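Local coordinates for Cys-Gly metallodipeptidase DUG1 (Saccharomyces cerevisiae, PDB 4G1P), which hydrolyses Cys-Gly dipeptides as a zinc-dependent homodimeric peptidase and serves as the catalytic component of the yeast complex that degrades glutathione, at residues 230-234 with 235-239; 243-246 with 247-250; 368-372 with 373-377. All blocks are in the same frame, centred on the assembly; numbering follows the deposited sequence.

Interaction 1: residues 230-234 with 235-239. With CYS (cysteine), chain E.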
loop_
_atom_site.group_PDB
_atom_site.type_symbol
_atom_site.label_atom_id
_atom_site.label_comp_id
_atom_site.label_asym_id
_atom_site.label_seq_id
_atom_site.Cartn_x
_atom_site.Cartn_y
_atom_site.Cartn_z
ATOM N N ALA A 230 6.656 1.852 -16.826
ATOM C CA ALA A 230 6.002 2.732 -15.872
ATOM C C ALA A 230 4.521 2.374 -15.764
ATOM O O ALA A 230 4.003 1.610 -16.584
ATOM C CB ALA A 230 6.180 4.165 -16.276
ATOM N N ASP A 231 3.849 2.895 -14.742
ATOM C CA ASP A 231 2.444 2.577 -14.532
ATOM C C ASP A 231 1.650 2.930 -15.786
ATOM O O ASP A 231 2.034 3.816 -16.549
ATOM C CB ASP A 231 1.885 3.298 -13.302
ATOM C CG ASP A 231 2.343 2.669 -11.973
ATOM O OD1 ASP A 231 3.005 1.610 -11.990
ATOM O OD2 ASP A 231 2.030 3.237 -10.901
ATOM N N LEU A 232 0.571 2.203 -16.025
ATOM C CA LEU A 232 -0.216 2.401 -17.233
ATOM C C LEU A 232 -1.638 2.759 -16.855
ATOM O O LEU A 232 -2.189 2.218 -15.889
ATOM C CB LEU A 232 -0.225 1.139 -18.097
ATOM C CG LEU A 232 1.099 0.663 -18.705
ATOM C CD1 LEU A 232 0.891 -0.575 -19.552
ATOM C CD2 LEU A 232 1.760 1.733 -19.523
ATOM N N HIS A 233 -2.219 3.689 -17.605
ATOM C CA HIS A 233 -3.627 4.019 -17.458
ATOM C C HIS A 233 -4.401 2.734 -17.729
ATOM O O HIS A 233 -4.244 2.121 -18.781
ATOM C CB HIS A 233 -4.006 5.108 -18.464
ATOM C CG HIS A 233 -5.407 5.603 -18.322
ATOM N ND1 HIS A 233 -6.504 4.812 -18.585
ATOM C CD2 HIS A 233 -5.894 6.810 -17.950
ATOM C CE1 HIS A 233 -7.607 5.508 -18.375
ATOM N NE2 HIS A 233 -7.264 6.724 -17.987
ATOM N N SER A 234 -5.214 2.298 -16.778
ATOM C CA SER A 234 -5.793 0.968 -16.912
ATOM C C SER A 234 -6.877 0.901 -17.980
ATOM O O SER A 234 -7.336 -0.190 -18.315
ATOM C CB SER A 234 -6.308 0.414 -15.579
ATOM O OG SER A 234 -7.562 0.974 -15.242
ATOM N N GLY A 235 -7.272 2.064 -18.503
ATOM C CA GLY A 235 -8.305 2.156 -19.527
ATOM C C GLY A 235 -7.711 2.150 -20.920
ATOM O O GLY A 235 -8.179 1.460 -21.811
ATOM N N ILE A 236 -6.644 2.915 -21.096
ATOM C CA ILE A 236 -5.970 2.998 -22.374
ATOM C C ILE A 236 -5.346 1.668 -22.757
ATOM O O ILE A 236 -5.322 1.296 -23.926
ATOM C CB ILE A 236 -4.880 4.078 -22.336
ATOM C CG1 ILE A 236 -5.508 5.435 -22.022
ATOM C CG2 ILE A 236 -4.111 4.111 -23.635
ATOM C CD1 ILE A 236 -4.523 6.545 -21.896
ATOM N N PHE A 237 -4.852 0.948 -21.762
ATOM C CA PHE A 237 -4.091 -0.266 -22.009
ATOM C C PHE A 237 -4.804 -1.530 -21.518
ATOM O O PHE A 237 -4.321 -2.633 -21.721
ATOM C CB PHE A 237 -2.707 -0.147 -21.373
ATOM C CG PHE A 237 -1.907 1.020 -21.878
ATOM C CD1 PHE A 237 -2.035 2.272 -21.299
ATOM C CD2 PHE A 237 -1.024 0.872 -22.935
ATOM C CE1 PHE A 237 -1.296 3.348 -21.769
ATOM C CE2 PHE A 237 -0.288 1.948 -23.406
ATOM C CZ PHE A 237 -0.426 3.183 -22.823
ATOM N N GLY A 238 -5.961 -1.372 -20.890
ATOM C CA GLY A 238 -6.690 -2.512 -20.364
ATOM C C GLY A 238 -7.084 -3.537 -21.412
ATOM O O GLY A 238 -7.677 -3.196 -22.422
ATOM N N GLY A 239 -6.759 -4.799 -21.163
ATOM C CA GLY A 239 -7.119 -5.873 -22.064
ATOM C C GLY A 239 -6.086 -6.086 -23.157
ATOM O O GLY A 239 -6.241 -6.948 -24.025
HETATM N N CYS E . -10.017 8.099 -15.101
HETATM C CA CYS E . -10.669 6.856 -14.739
HETATM C C CYS E . -10.561 5.878 -15.911
HETATM O O CYS E . -10.953 6.190 -17.035
HETATM C CB CYS E . -12.122 7.105 -14.329
HETATM S SG CYS E . -12.993 5.657 -13.813
#
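His233 folds back over the turn that follows it, first along Ile236 and then onto backbone N-H groups and a ligand. At CB of His233 the first neighbour is the end of Ile236, with CD1 3.8 Å away. CG stands anti to the backbone N of His233 (chi1 -175°), which swings the imidazole over the start of 235-239 and against Ile236, whose CG1 lies over one face at 3.9 Å from the ring centroid in a CH-pi contact. The next atom, ND1 of His233, accepts two backbone hydrogen bonds, from Gly235 N at 2.9 Å and from Ile236 N at 3.2 Å. Neither donor lies flat with the ring: the glycine N is tilted by 19°, and that of Ile236 is much farther out of plane, at 35°. Together the two bonds fix the rotation of the imidazole. Further out, CE1 of His233 passes Gly235 CA at the ring edge and comes within 3.7 Å of O of the bound cysteine, and NE2 also faces this ligand.

The backbone closes the turn as well, since Phe237 N donates to His233 O at 3.3 Å. The phenyl ring of Phe237 brings its edge to the same carbonyl oxygen, while Leu232 CD2 sits over the centre of one face, 4.1 Å from the centroid, and Ile236 CG2 lies toward the rim of the opposite face.

The cysteine is hydrogen-bonded to Arg348 of the second subunit, and the His233 ring meets His450, a zinc ligand of that subunit. The arrangement is that of an M20 dipeptidase dimer in which a loop of one subunit carries a histidine into the dinuclear metal site of its partner, here next to the bound glycine as well as the cysteine.

Interaction 2: residues 243-246 with 247-250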
loop_
_atom_site.group_PDB
_atom_site.type_symbol
_atom_site.label_atom_id
_atom_site.label_comp_id
_atom_site.label_asym_id
_atom_site.label_seq_id
_atom_site.Cartn_x
_atom_site.Cartn_y
_atom_site.Cartn_z
ATOM N N GLU A 243 -0.696 -7.711 -17.119
ATOM C CA GLU A 243 -0.628 -6.997 -15.846
ATOM C C GLU A 243 0.122 -7.778 -14.754
ATOM O O GLU A 243 -0.295 -8.871 -14.356
ATOM C CB GLU A 243 -2.031 -6.619 -15.371
ATOM C CG GLU A 243 -2.867 -5.932 -16.441
ATOM C CD GLU A 243 -4.194 -5.373 -15.925
ATOM O OE1 GLU A 243 -4.420 -5.335 -14.691
ATOM O OE2 GLU A 243 -5.026 -4.972 -16.762
ATOM N N PRO A 244 1.241 -7.216 -14.272
ATOM C CA PRO A 244 1.977 -7.782 -13.140
ATOM C C PRO A 244 1.065 -8.121 -11.956
ATOM O O PRO A 244 1.200 -9.199 -11.385
ATOM C CB PRO A 244 2.948 -6.663 -12.779
ATOM C CG PRO A 244 3.234 -6.018 -14.080
ATOM C CD PRO A 244 1.941 -6.059 -14.854
ATOM N N MET A 245 0.132 -7.238 -11.617
ATOM C CA MET A 245 -0.805 -7.529 -10.538
ATOM C C MET A 245 -1.627 -8.804 -10.755
ATOM O O MET A 245 -1.946 -9.510 -9.796
ATOM C CB MET A 245 -1.729 -6.339 -10.254
ATOM C CG MET A 245 -1.145 -5.331 -9.271
ATOM S SD MET A 245 -0.663 -6.012 -7.652
ATOM C CE MET A 245 -2.266 -6.302 -6.909
ATOM N N ILE A 246 -1.965 -9.098 -12.005
ATOM C CA ILE A 246 -2.790 -10.259 -12.297
ATOM C C ILE A 246 -1.975 -11.548 -12.118
ATOM O O ILE A 246 -2.418 -12.499 -11.465
ATOM C CB ILE A 246 -3.415 -10.152 -13.689
ATOM C CG1 ILE A 246 -4.442 -9.020 -13.701
ATOM C CG2 ILE A 246 -4.078 -11.450 -14.083
ATOM C CD1 ILE A 246 -5.003 -8.685 -15.082
ATOM N N ASP A 247 -0.773 -11.565 -12.676
ATOM C CA ASP A 247 0.126 -12.689 -12.450
ATOM C C ASP A 247 0.344 -12.895 -10.953
ATOM O O ASP A 247 0.257 -14.022 -10.446
ATOM C CB ASP A 247 1.461 -12.459 -13.154
ATOM C CG ASP A 247 1.295 -12.233 -14.650
ATOM O OD1 ASP A 247 0.227 -12.605 -15.173
ATOM O OD2 ASP A 247 2.223 -11.688 -15.292
ATOM N N LEU A 248 0.588 -11.792 -10.251
ATOM C CA LEU A 248 0.940 -11.827 -8.836
ATOM C C LEU A 248 -0.140 -12.435 -7.950
ATOM O O LEU A 248 0.176 -13.140 -6.998
ATOM C CB LEU A 248 1.310 -10.434 -8.328
ATOM C CG LEU A 248 1.831 -10.448 -6.887
ATOM C CD1 LEU A 248 3.203 -11.102 -6.853
ATOM C CD2 LEU A 248 1.839 -9.058 -6.226
ATOM N N MET A 249 -1.407 -12.171 -8.249
ATOM C CA MET A 249 -2.478 -12.793 -7.484
ATOM C C MET A 249 -2.442 -14.302 -7.659
ATOM O O MET A 249 -2.748 -15.064 -6.741
ATOM C CB MET A 249 -3.840 -12.245 -7.894
ATOM C CG MET A 249 -3.957 -10.737 -7.718
ATOM S SD MET A 249 -3.717 -10.155 -6.022
ATOM C CE MET A 249 -1.959 -9.773 -5.939
ATOM N N GLN A 250 -2.046 -14.739 -8.843
ATOM C CA GLN A 250 -1.964 -16.156 -9.099
ATOM C C GLN A 250 -0.762 -16.800 -8.404
ATOM O O GLN A 250 -0.894 -17.839 -7.770
ATOM C CB GLN A 250 -2.010 -16.422 -10.605
ATOM C CG GLN A 250 -3.446 -16.469 -11.103
ATOM C CD GLN A 250 -3.616 -16.040 -12.545
ATOM O OE1 GLN A 250 -2.644 -15.868 -13.282
ATOM N NE2 GLN A 250 -4.870 -15.861 -12.959
#
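Met245 bends at both chi2 (-56°) and chi3 (-73°), turning its thioether forward toward the next turn so that its CE reaches CE of Met249 at 3.6 Å. Met249 is also bent, but with the opposite sense at its last torsion, and the two chains cross obliquely. The sulfur of Met245 also approaches Leu248, whose CG stands anti to its backbone N (chi1 -174°) and whose CD2 is 4.2 Å from SD. These apolar groups bridge the first two turns of helix 244-252. Glu243 occupies the N-cap position, and its carbonyl O takes bonds from both Ile246 N and Asp247 N, the latter at 3.2 Å. The i to i+4 pattern continues from Leu248 N to Pro244 O at 2.9 Å and from Met249 N to Met245 O at 3.1 Å; the following bond, Gln250 N to Ile246 O, is weak. The carboxylate of Glu243 binds Ser320 and Ile321 N of the second subunit. Asp247 uses OD1 for Ser258 of that subunit and OD2 for Ser375 and Asn377 of its own chain. Leu248 packs on strands 210-226, 318-325 and 340-349, while Met249 meets Met249 of the other subunit, placing the helix between its own sheet and the dimer interface.

Interaction 3: residues 368-372 with 373-377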
loop_
_atom_site.group_PDB
_atom_site.type_symbol
_atom_site.label_atom_id
_atom_site.label_comp_id
_atom_site.label_asym_id
_atom_site.label_seq_id
_atom_site.Cartn_x
_atom_site.Cartn_y
_atom_site.Cartn_z
ATOM N N ALA A 368 7.910 -21.761 -11.156
ATOM C CA ALA A 368 7.165 -22.734 -11.931
ATOM C C ALA A 368 5.734 -22.274 -12.113
ATOM O O ALA A 368 5.134 -22.459 -13.172
ATOM C CB ALA A 368 7.192 -24.077 -11.253
ATOM N N LYS A 369 5.181 -21.694 -11.060
ATOM C CA LYS A 369 3.820 -21.225 -11.121
ATOM C C LYS A 369 3.793 -20.089 -12.129
ATOM O O LYS A 369 2.950 -20.073 -13.033
ATOM C CB LYS A 369 3.353 -20.748 -9.755
ATOM C CG LYS A 369 1.954 -20.184 -9.745
ATOM C CD LYS A 369 0.960 -21.194 -10.252
ATOM C CE LYS A 369 -0.440 -20.628 -10.200
ATOM N NZ LYS A 369 -1.454 -21.636 -10.573
ATOM N N PHE A 370 4.740 -19.164 -11.996
ATOM C CA PHE A 370 4.763 -18.022 -12.887
ATOM C C PHE A 370 4.894 -18.457 -14.329
ATOM O O PHE A 370 4.170 -17.972 -15.174
ATOM C CB PHE A 370 5.870 -17.027 -12.556
ATOM C CG PHE A 370 5.966 -15.917 -13.551
ATOM C CD1 PHE A 370 5.024 -14.903 -13.563
ATOM C CD2 PHE A 370 6.963 -15.905 -14.508
ATOM C CE1 PHE A 370 5.098 -13.881 -14.498
ATOM C CE2 PHE A 370 7.045 -14.886 -15.448
ATOM C CZ PHE A 370 6.116 -13.875 -15.443
ATOM N N LYS A 371 5.810 -19.381 -14.602
ATOM C CA LYS A 371 6.032 -19.838 -15.968
ATOM C C LYS A 371 4.782 -20.475 -16.566
ATOM O O LYS A 371 4.502 -20.326 -17.760
ATOM C CB LYS A 371 7.196 -20.816 -16.026
ATOM C CG LYS A 371 7.487 -21.341 -17.422
ATOM C CD LYS A 371 8.472 -22.500 -17.370
ATOM C CE LYS A 371 8.658 -23.148 -18.726
ATOM N NZ LYS A 371 9.416 -24.423 -18.608
ATOM N N SER A 372 4.011 -21.158 -15.728
ATOM C CA SER A 372 2.773 -21.780 -16.182
ATOM C C SER A 372 1.683 -20.759 -16.490
ATOM O O SER A 372 0.568 -21.129 -16.864
ATOM C CB SER A 372 2.243 -22.730 -15.115
ATOM O OG SER A 372 1.552 -22.010 -14.117
ATOM N N LEU A 373 1.984 -19.480 -16.292
ATOM C CA LEU A 373 1.008 -18.443 -16.565
ATOM C C LEU A 373 1.045 -18.046 -18.025
ATOM O O LEU A 373 0.074 -17.507 -18.546
ATOM C CB LEU A 373 1.267 -17.223 -15.709
ATOM C CG LEU A 373 1.065 -17.412 -14.222
ATOM C CD1 LEU A 373 0.841 -16.053 -13.602
ATOM C CD2 LEU A 373 -0.119 -18.311 -13.972
ATOM N N ASN A 374 2.164 -18.331 -18.680
ATOM C CA ASN A 374 2.363 -17.925 -20.063
ATOM C C ASN A 374 2.208 -16.416 -20.155
ATOM O O ASN A 374 1.370 -15.897 -20.890
ATOM C CB ASN A 374 1.392 -18.641 -21.008
ATOM C CG ASN A 374 1.759 -20.097 -21.232
ATOM O OD1 ASN A 374 2.923 -20.428 -21.478
ATOM N ND2 ASN A 374 0.765 -20.978 -21.151
ATOM N N SER A 375 3.023 -15.724 -19.370
ATOM C CA SER A 375 2.965 -14.284 -19.287
ATOM C C SER A 375 4.256 -13.703 -19.815
ATOM O O SER A 375 5.332 -14.240 -19.557
ATOM C CB SER A 375 2.759 -13.852 -17.835
ATOM O OG SER A 375 3.216 -12.526 -17.625
ATOM N N PRO A 376 4.156 -12.593 -20.551
ATOM C CA PRO A 376 5.336 -11.887 -21.056
ATOM C C PRO A 376 6.091 -11.146 -19.961
ATOM O O PRO A 376 7.152 -10.609 -20.226
ATOM C CB PRO A 376 4.740 -10.873 -22.034
ATOM C CG PRO A 376 3.362 -10.650 -21.544
ATOM C CD PRO A 376 2.896 -11.932 -20.929
ATOM N N ASN A 377 5.554 -11.114 -18.748
ATOM C CA ASN A 377 6.167 -10.345 -17.673
ATOM C C ASN A 377 7.457 -10.985 -17.131
ATOM O O ASN A 377 7.727 -12.167 -17.385
ATOM C CB ASN A 377 5.143 -10.096 -16.552
ATOM C CG ASN A 377 4.057 -9.084 -16.952
ATOM O OD1 ASN A 377 4.343 -8.084 -17.600
ATOM N ND2 ASN A 377 2.814 -9.350 -16.563
HETATM O O HOH W 1 4.855 -16.901 -18.046
#
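The Phe370 ring and the loop residues Ser375 and Asn377 form the closely packed part of this contact. With CG of Phe370 anti to its backbone N (chi1 175°), the phenyl ring runs along the loop and presents its edge to the carbonyl O of Asn377, while Asn377 CB is 4.1 Å from Phe370 CZ. Ser375 OG approaches the ring obliquely, 3.9 Å from Phe370 CZ. Leu373 sets CB and CG against Phe370 O, to which its N donates at 2.9 Å from well above the carbonyl plane; the touch between the CD1 atoms of Phe370 and Leu373, at 4.3 Å, is looser. A water over the ring, near its rim, links Ser375 N with Phe370 O.

Away from this cluster the residues are exposed: Lys371 extends outward, and Asn374 closes a type I turn by donating its N to Lys371 O at 3.2 Å. Ser372 OG donates a hydrogen bond to Lys369 O at 2.6 Å.

Beyond Asn374, which leaves helical geometry with positive phi, Ser375 OG, a partner of Asp247 OD2, accepts from Asn377 N at 3.0 Å. The C-terminal end of the helix, a type I beta turn and then an ST turn thus carry the chain from helix 355-371 into strand 378-391.

Overall arrangement
From the N terminus the three contacts come in series, none nested in or crossing another. Interaction 1 closes the turn after strand 232-233, interaction 2 follows a few residues later as the first two turns of helix 244-252, and interaction 3, more than a hundred residues on, closes the exit from helix 355-371 toward strand 378-391. The last two are joined directly, chiefly through Asp247, whereas interaction 1 adjoins interaction 2 only along the chain and stays about 8 Å from interaction 3 at the nearest atoms. All three face the second subunit: one at its metal site, the other two along the packing of helix 244-252 and the loop 373-377.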